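Local coordinates for protein diguanylate cyclase (Pseudomonas aeruginosa, PDB 5M3C) that belongs to the GGDEF–EAL proteins, carrying a GGDEF domain and an EAL domain on one chain, and holds guanosine-5'-triphosphate and calcium ions, at residues I129-K134 / I161-R166; G236-L241 / A271-G276; H248-M253 / Q286-S291. All blocks are in the same frame, centred on the assembly; numbering follows the deposited sequence.

Contact 1: I129-K134 / I161-R166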
# COMPACT_ATOMS: atom_id res chain seq x y z
N ILE B 129 -12.45 -28.98 -6.76
CA ILE B 129 -12.77 -30.31 -6.21
C ILE B 129 -14.22 -30.69 -6.46
O ILE B 129 -15.13 -29.90 -6.22
CB ILE B 129 -12.52 -30.37 -4.70
CG1 ILE B 129 -11.13 -29.83 -4.35
CG2 ILE B 129 -12.64 -31.81 -4.20
CD1 ILE B 129 -10.85 -29.79 -2.87
N ALA B 130 -14.43 -31.91 -6.95
CA ALA B 130 -15.78 -32.45 -7.08
C ALA B 130 -15.87 -33.79 -6.37
O ALA B 130 -15.10 -34.69 -6.65
CB ALA B 130 -16.15 -32.62 -8.55
N LEU B 131 -16.81 -33.91 -5.43
CA LEU B 131 -16.97 -35.13 -4.66
C LEU B 131 -18.07 -36.00 -5.26
O LEU B 131 -19.05 -35.49 -5.80
CB LEU B 131 -17.33 -34.80 -3.21
CG LEU B 131 -16.22 -34.18 -2.36
CD1 LEU B 131 -16.82 -33.49 -1.14
CD2 LEU B 131 -15.21 -35.23 -1.94
N PHE B 132 -17.91 -37.32 -5.17
CA PHE B 132 -18.99 -38.23 -5.53
C PHE B 132 -19.38 -39.09 -4.33
O PHE B 132 -18.52 -39.49 -3.54
CB PHE B 132 -18.65 -39.09 -6.75
CG PHE B 132 -17.39 -39.90 -6.62
CD1 PHE B 132 -16.17 -39.38 -7.01
CD2 PHE B 132 -17.43 -41.20 -6.15
CE1 PHE B 132 -15.01 -40.13 -6.91
CE2 PHE B 132 -16.28 -41.96 -6.04
CZ PHE B 132 -15.07 -41.42 -6.43
N PRO B 133 -20.68 -39.37 -4.21
CA PRO B 133 -21.66 -38.97 -5.22
C PRO B 133 -22.38 -37.65 -4.94
O PRO B 133 -23.41 -37.37 -5.57
CB PRO B 133 -22.67 -40.13 -5.20
CG PRO B 133 -22.54 -40.74 -3.85
CD PRO B 133 -21.09 -40.58 -3.48
N LYS B 134 -21.86 -36.84 -4.02
CA LYS B 134 -22.53 -35.60 -3.64
C LYS B 134 -22.72 -34.68 -4.85
O LYS B 134 -23.78 -34.09 -5.02
CB LYS B 134 -21.74 -34.86 -2.56
CG LYS B 134 -22.41 -33.58 -2.08
CD LYS B 134 -21.48 -32.76 -1.19
N ILE B 161 -7.63 -23.36 -3.62
CA ILE B 161 -8.48 -24.53 -3.81
C ILE B 161 -9.94 -24.14 -3.65
O ILE B 161 -10.27 -23.31 -2.81
CB ILE B 161 -8.11 -25.63 -2.80
CG1 ILE B 161 -6.71 -26.16 -3.09
CG2 ILE B 161 -9.12 -26.77 -2.85
CD1 ILE B 161 -6.17 -27.11 -2.04
N GLU B 162 -10.82 -24.73 -4.45
CA GLU B 162 -12.25 -24.47 -4.32
C GLU B 162 -13.09 -25.73 -4.49
O GLU B 162 -12.79 -26.60 -5.31
CB GLU B 162 -12.70 -23.42 -5.33
CG GLU B 162 -12.18 -22.02 -5.05
CD GLU B 162 -12.76 -21.42 -3.78
OE1 GLU B 162 -13.97 -21.62 -3.52
OE2 GLU B 162 -12.02 -20.73 -3.06
N TYR B 163 -14.15 -25.82 -3.69
CA TYR B 163 -15.10 -26.92 -3.80
C TYR B 163 -16.24 -26.55 -4.74
O TYR B 163 -16.52 -25.37 -4.97
CB TYR B 163 -15.67 -27.28 -2.43
CG TYR B 163 -14.75 -28.16 -1.62
CD1 TYR B 163 -13.79 -27.61 -0.78
CD2 TYR B 163 -14.83 -29.55 -1.70
CE1 TYR B 163 -12.94 -28.41 -0.05
CE2 TYR B 163 -13.98 -30.35 -0.97
CZ TYR B 163 -13.04 -29.78 -0.14
OH TYR B 163 -12.19 -30.57 0.59
N TYR B 164 -16.89 -27.57 -5.28
CA TYR B 164 -18.00 -27.36 -6.20
C TYR B 164 -19.21 -26.84 -5.44
O TYR B 164 -19.39 -27.14 -4.26
CB TYR B 164 -18.36 -28.66 -6.92
CG TYR B 164 -19.58 -28.54 -7.80
CD1 TYR B 164 -19.55 -27.77 -8.96
CD2 TYR B 164 -20.76 -29.18 -7.47
CE1 TYR B 164 -20.66 -27.65 -9.76
CE2 TYR B 164 -21.88 -29.07 -8.27
CZ TYR B 164 -21.83 -28.30 -9.42
OH TYR B 164 -22.94 -28.17 -10.23
N THR B 165 -20.02 -26.04 -6.11
CA THR B 165 -21.31 -25.62 -5.57
C THR B 165 -22.32 -25.50 -6.72
O THR B 165 -21.95 -25.16 -7.84
CB THR B 165 -21.23 -24.27 -4.81
OG1 THR B 165 -21.06 -23.19 -5.73
CG2 THR B 165 -20.09 -24.27 -3.79
N ARG B 166 -23.58 -25.79 -6.42
CA ARG B 166 -24.64 -25.82 -7.42
C ARG B 166 -24.51 -24.72 -8.48
O ARG B 166 -24.75 -24.96 -9.66
CB ARG B 166 -26.01 -25.72 -6.74
CG ARG B 166 -27.19 -25.70 -7.69
CD ARG B 166 -28.51 -25.60 -6.94

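Contact 2: G236-L241 / A271-G276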
# COMPACT_ATOMS: atom_id res chain seq x y z
N GLY B 236 -7.42 -9.51 -20.21
CA GLY B 236 -6.52 -8.69 -21.02
C GLY B 236 -7.19 -7.95 -22.17
O GLY B 236 -6.79 -8.09 -23.32
N LEU B 237 -8.20 -7.16 -21.85
CA LEU B 237 -8.89 -6.35 -22.84
C LEU B 237 -8.91 -4.88 -22.45
O LEU B 237 -9.48 -4.05 -23.16
CB LEU B 237 -10.32 -6.86 -23.05
CG LEU B 237 -10.43 -8.21 -23.75
CD1 LEU B 237 -11.88 -8.69 -23.78
CD2 LEU B 237 -9.86 -8.15 -25.15
N ILE B 238 -8.28 -4.56 -21.32
CA ILE B 238 -8.30 -3.20 -20.79
C ILE B 238 -7.53 -2.24 -21.69
O ILE B 238 -7.95 -1.10 -21.89
CB ILE B 238 -7.74 -3.15 -19.35
CG1 ILE B 238 -8.00 -1.77 -18.73
CG2 ILE B 238 -6.26 -3.47 -19.33
CD1 ILE B 238 -9.46 -1.44 -18.52
N LEU B 239 -6.40 -2.69 -22.23
CA LEU B 239 -5.61 -1.85 -23.12
C LEU B 239 -6.40 -1.54 -24.40
O LEU B 239 -6.51 -0.37 -24.78
CB LEU B 239 -4.26 -2.50 -23.45
CG LEU B 239 -3.32 -2.67 -22.25
CD1 LEU B 239 -2.00 -3.29 -22.69
CD2 LEU B 239 -3.07 -1.35 -21.55
N PRO B 240 -6.96 -2.57 -25.05
CA PRO B 240 -7.85 -2.34 -26.19
C PRO B 240 -9.05 -1.46 -25.82
O PRO B 240 -9.47 -0.62 -26.61
CB PRO B 240 -8.33 -3.75 -26.55
CG PRO B 240 -7.28 -4.67 -26.03
CD PRO B 240 -6.72 -4.01 -24.81
N LEU B 241 -9.58 -1.66 -24.62
CA LEU B 241 -10.73 -0.89 -24.14
C LEU B 241 -10.36 0.58 -23.99
O LEU B 241 -11.04 1.46 -24.51
CB LEU B 241 -11.23 -1.44 -22.81
CG LEU B 241 -12.43 -0.73 -22.18
CD1 LEU B 241 -13.66 -0.85 -23.07
CD2 LEU B 241 -12.73 -1.30 -20.80
N ALA B 271 -7.37 3.90 -17.04
CA ALA B 271 -7.05 2.68 -16.29
C ALA B 271 -5.57 2.63 -15.96
O ALA B 271 -4.74 3.15 -16.70
CB ALA B 271 -7.45 1.45 -17.10
N GLY B 272 -5.24 1.99 -14.84
CA GLY B 272 -3.86 1.92 -14.38
C GLY B 272 -2.90 1.39 -15.44
O GLY B 272 -1.82 1.95 -15.64
N ALA B 273 -3.31 0.33 -16.12
CA ALA B 273 -2.44 -0.35 -17.08
C ALA B 273 -2.14 0.53 -18.30
O ALA B 273 -1.05 0.44 -18.87
CB ALA B 273 -3.06 -1.66 -17.52
N GLN B 274 -3.09 1.37 -18.70
CA GLN B 274 -2.88 2.28 -19.82
C GLN B 274 -1.66 3.16 -19.58
O GLN B 274 -0.97 3.54 -20.51
CB GLN B 274 -4.10 3.17 -20.04
CG GLN B 274 -5.34 2.45 -20.51
CD GLN B 274 -6.46 3.41 -20.86
OE1 GLN B 274 -7.49 3.44 -20.19
NE2 GLN B 274 -6.26 4.20 -21.90
N LEU B 275 -1.42 3.49 -18.31
CA LEU B 275 -0.29 4.33 -17.95
C LEU B 275 1.01 3.55 -18.14
O LEU B 275 2.06 4.13 -18.40
CB LEU B 275 -0.42 4.80 -16.50
CG LEU B 275 0.06 6.23 -16.23
CD1 LEU B 275 -0.84 7.24 -16.92
CD2 LEU B 275 0.11 6.50 -14.74
N GLY B 276 0.91 2.23 -18.00
CA GLY B 276 2.06 1.35 -18.18
C GLY B 276 2.47 1.19 -19.63
O GLY B 276 3.59 0.76 -19.91

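Contact 3: H248-M253 / Q286-S291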
# COMPACT_ATOMS: atom_id res chain seq x y z
N HIS B 248 -12.38 7.49 -29.24
CA HIS B 248 -13.77 7.90 -29.39
C HIS B 248 -14.06 9.14 -28.55
O HIS B 248 -14.85 10.00 -28.96
CB HIS B 248 -14.70 6.76 -29.00
CG HIS B 248 -14.78 5.68 -30.03
ND1 HIS B 248 -15.82 5.57 -30.91
CD2 HIS B 248 -13.93 4.67 -30.32
CE1 HIS B 248 -15.62 4.53 -31.70
NE2 HIS B 248 -14.48 3.96 -31.36
N ALA B 249 -13.43 9.24 -27.38
CA ALA B 249 -13.58 10.41 -26.53
C ALA B 249 -13.04 11.63 -27.25
O ALA B 249 -13.64 12.71 -27.20
CB ALA B 249 -12.85 10.21 -25.22
N CYS B 250 -11.91 11.47 -27.92
CA CYS B 250 -11.31 12.55 -28.70
C CYS B 250 -12.21 12.90 -29.88
O CYS B 250 -12.70 14.03 -29.98
CB CYS B 250 -9.92 12.15 -29.19
SG CYS B 250 -8.69 11.98 -27.88
N GLN B 251 -12.43 11.93 -30.76
CA GLN B 251 -13.27 12.15 -31.94
C GLN B 251 -14.45 13.06 -31.61
O GLN B 251 -14.60 14.14 -32.19
CB GLN B 251 -13.79 10.82 -32.48
CG GLN B 251 -12.74 9.99 -33.20
CD GLN B 251 -13.28 8.65 -33.65
OE1 GLN B 251 -14.47 8.35 -33.49
NE2 GLN B 251 -12.41 7.82 -34.21
N GLN B 252 -15.28 12.60 -30.68
CA GLN B 252 -16.49 13.32 -30.31
C GLN B 252 -16.19 14.78 -29.96
O GLN B 252 -16.85 15.69 -30.45
CB GLN B 252 -17.17 12.62 -29.13
CG GLN B 252 -18.52 13.21 -28.76
CD GLN B 252 -19.48 13.24 -29.93
OE1 GLN B 252 -19.35 14.06 -30.83
NE2 GLN B 252 -20.46 12.34 -29.92
N MET B 253 -15.18 14.98 -29.11
CA MET B 253 -14.81 16.33 -28.68
C MET B 253 -14.39 17.16 -29.88
O MET B 253 -14.88 18.28 -30.07
CB MET B 253 -13.69 16.27 -27.64
CG MET B 253 -13.34 17.62 -27.03
SD MET B 253 -14.73 18.37 -26.15
N GLN B 286 -1.12 11.40 -31.35
CA GLN B 286 -1.74 11.19 -32.64
C GLN B 286 -3.21 11.30 -32.56
O GLN B 286 -3.83 11.88 -33.41
CB GLN B 286 -1.45 9.82 -33.17
CG GLN B 286 -0.00 9.46 -33.07
CD GLN B 286 0.37 8.38 -34.05
OE1 GLN B 286 -0.48 7.57 -34.45
NE2 GLN B 286 1.63 8.36 -34.44
N LEU B 287 -3.78 10.73 -31.52
CA LEU B 287 -5.25 10.77 -31.41
C LEU B 287 -5.80 12.18 -31.43
O LEU B 287 -6.87 12.44 -31.99
CB LEU B 287 -5.71 10.07 -30.13
CG LEU B 287 -5.76 8.54 -30.18
CD1 LEU B 287 -6.43 8.01 -28.93
CD2 LEU B 287 -6.50 8.07 -31.42
N LEU B 288 -5.06 13.10 -30.80
CA LEU B 288 -5.47 14.49 -30.70
C LEU B 288 -5.31 15.18 -32.05
O LEU B 288 -6.21 15.89 -32.53
CB LEU B 288 -4.59 15.19 -29.67
CG LEU B 288 -4.65 14.54 -28.29
CD1 LEU B 288 -3.37 14.78 -27.51
CD2 LEU B 288 -5.87 15.05 -27.54
N GLU B 289 -4.15 14.95 -32.65
CA GLU B 289 -3.81 15.48 -33.96
C GLU B 289 -4.86 15.10 -35.01
O GLU B 289 -5.26 15.94 -35.83
CB GLU B 289 -2.42 14.96 -34.36
CG GLU B 289 -2.26 14.54 -35.81
CD GLU B 289 -1.09 13.59 -36.00
OE1 GLU B 289 -1.19 12.71 -36.89
OE2 GLU B 289 -0.09 13.71 -35.27
N GLN B 290 -5.31 13.85 -34.98
CA GLN B 290 -6.30 13.36 -35.93
C GLN B 290 -7.64 14.07 -35.81
O GLN B 290 -8.30 14.32 -36.82
CB GLN B 290 -6.52 11.86 -35.75
CG GLN B 290 -5.35 11.01 -36.19
CD GLN B 290 -5.59 9.53 -35.95
OE1 GLN B 290 -6.55 9.15 -35.27
NE2 GLN B 290 -4.73 8.69 -36.51
N SER B 291 -8.04 14.38 -34.59
CA SER B 291 -9.33 15.00 -34.35
C SER B 291 -9.23 16.53 -34.32
O SER B 291 -10.23 17.21 -34.12
CB SER B 291 -9.94 14.48 -33.05
OG SER B 291 -9.92 13.07 -33.01

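Contact 1: I129-K134 / I161-R166
I129 and Y163 form a parallel beta bridge, both side chains on the same face of the sheet. The polar part is pure backbone: I129 N donates to E162 O at 2.8 Å, and Y164 N returns a weak bond to I129 O at 3.1 Å. One residue thus grips both neighbours of its bridge partner, as usual in parallel pairing.

Most of the apolar part gathers round I129. With CG1 beside its backbone N (chi1 -49°) and CD1 extended beyond it, the methyl lies over one face of the Y163 ring, a CH-pi contact with CD1 3.7 Å from the centroid and 20° off the normal. The same CD1 meets I161 CG2 at 3.5 Å, while I129 CG2 lies against the CE2 side of the ring. L131 CD1 approaches Y163 CE2 obliquely at 4.2 Å. Helix 96-108 packs on the sheet face carrying I129 and Y163, its E100 weakly bonded to Y163 OH.

On the other sheet face E162 forms salt bridges with R160 and R156, and helix 139-155 makes the GGDEF domain's beta-alpha-beta crossover. The polar grip is thus independent of side-chain identity, resting mainly on I129 N to E162 O, while side chains add dispersion and CH-pi contact.

Contact 2: G236-L241 / A271-G276
I238 reaches across to A271 and A273 from the first turn of helix 238-259, and its side chain can be traced branch by branch. CB is directed toward the 271-276 segment. There the chain divides: CG1 stands anti to the backbone N (chi1 -170°) and meets the methyl CB of A271 at 3.7 Å, while CG2, lodged between the backbone N and the carbonyl carbon, faces A273 CB at 4.1 Å. At the tip, CD1 remains against A271, 3.8 Å from its CB, so one alanine methyl receives two successive carbons of the longer branch. I229, of helix 225-234, also touches this isoleucine.

The setting is the EAL domain, a modified TIM barrel, in which helix 238-259 leads into strand 266-269 and the short, weakly bonded helix 272-276 follows that strand. N269 is one of the calcium-binding residues, and the side chain of A271 lies about 11 Å from a bound calcium ion.

Next along the helix, L239 brings CD2 over the backbone of the short helix, 3.8 Å from A273 O and 4.0 Å from A273 CB. Its contact continues onto Q277. On the other side of the interface Q274 turns back on its own segment: its OE1 accepts a bond from A271 N at 3.2 Å, the donor standing 45° out of the amide carbonyl plane.

Contact 3: H248-M253 / Q286-S291
C250 and S291 share the same first torsion but put their end atoms to different uses: in both, the terminal atom lies beside the backbone N and anti to the carbonyl carbon (chi1 -68° for C250 SG, -51° for S291 OG). This places the sulfur among leucines and the hydroxyl against the backbone of the partner helix. C250 SG lies 4.2 Å from L287 CB and equally far from L288 CD2. L288 leaves its backbone pointing away, yet the end of its side chain comes round to the cysteine.

Farther along, S291 OG comes within 3.6 Å of Q251 N without bonding to it and packs 3.9 Å from C250 CB. Its hydrogen bond runs within its own segment, to L287 O at 3.3 Å, with the hydroxyl oxygen almost in line with the C=O bond.

The two helices are outer helices of the EAL barrel, one before and one after strand 266-269. They run roughly parallel, the segments' axes 8.9 Å apart at an angle of 25°. A249 and M253 rest on that strand through V268 and L266, while L293 touches both C250 and M253.

No hydrogen bond joins the helices here. The serine hydroxyl is satisfied by a carbonyl one turn back, consistent with a polar group lying in a van der Waals interface, and the helices meet through the sulfur, the leucine carbons and the serine oxygen itself.

In the fold
Contact 1 stands apart in the GGDEF part of the chain, its centre 35 Å from that of contact 2 and 51 Å from that of contact 3. It is partly buried, joins two neighbouring strands, and alone has hydrogen bonds crossing between its segments. Contacts 2 and 3 both draw on helix 238-259 in the EAL domain, with centres 18 Å apart, and meet successive helices, 272-276 and 280-291, that follow strand 266-269. Near the start of the shared helix, contact 2 is a surface patch of aliphatic branches on alanines; farther along, contact 3 is buried and mixes sulfur, leucine and a hydroxyl. In neither does a hydrogen bond cross from one segment to the other.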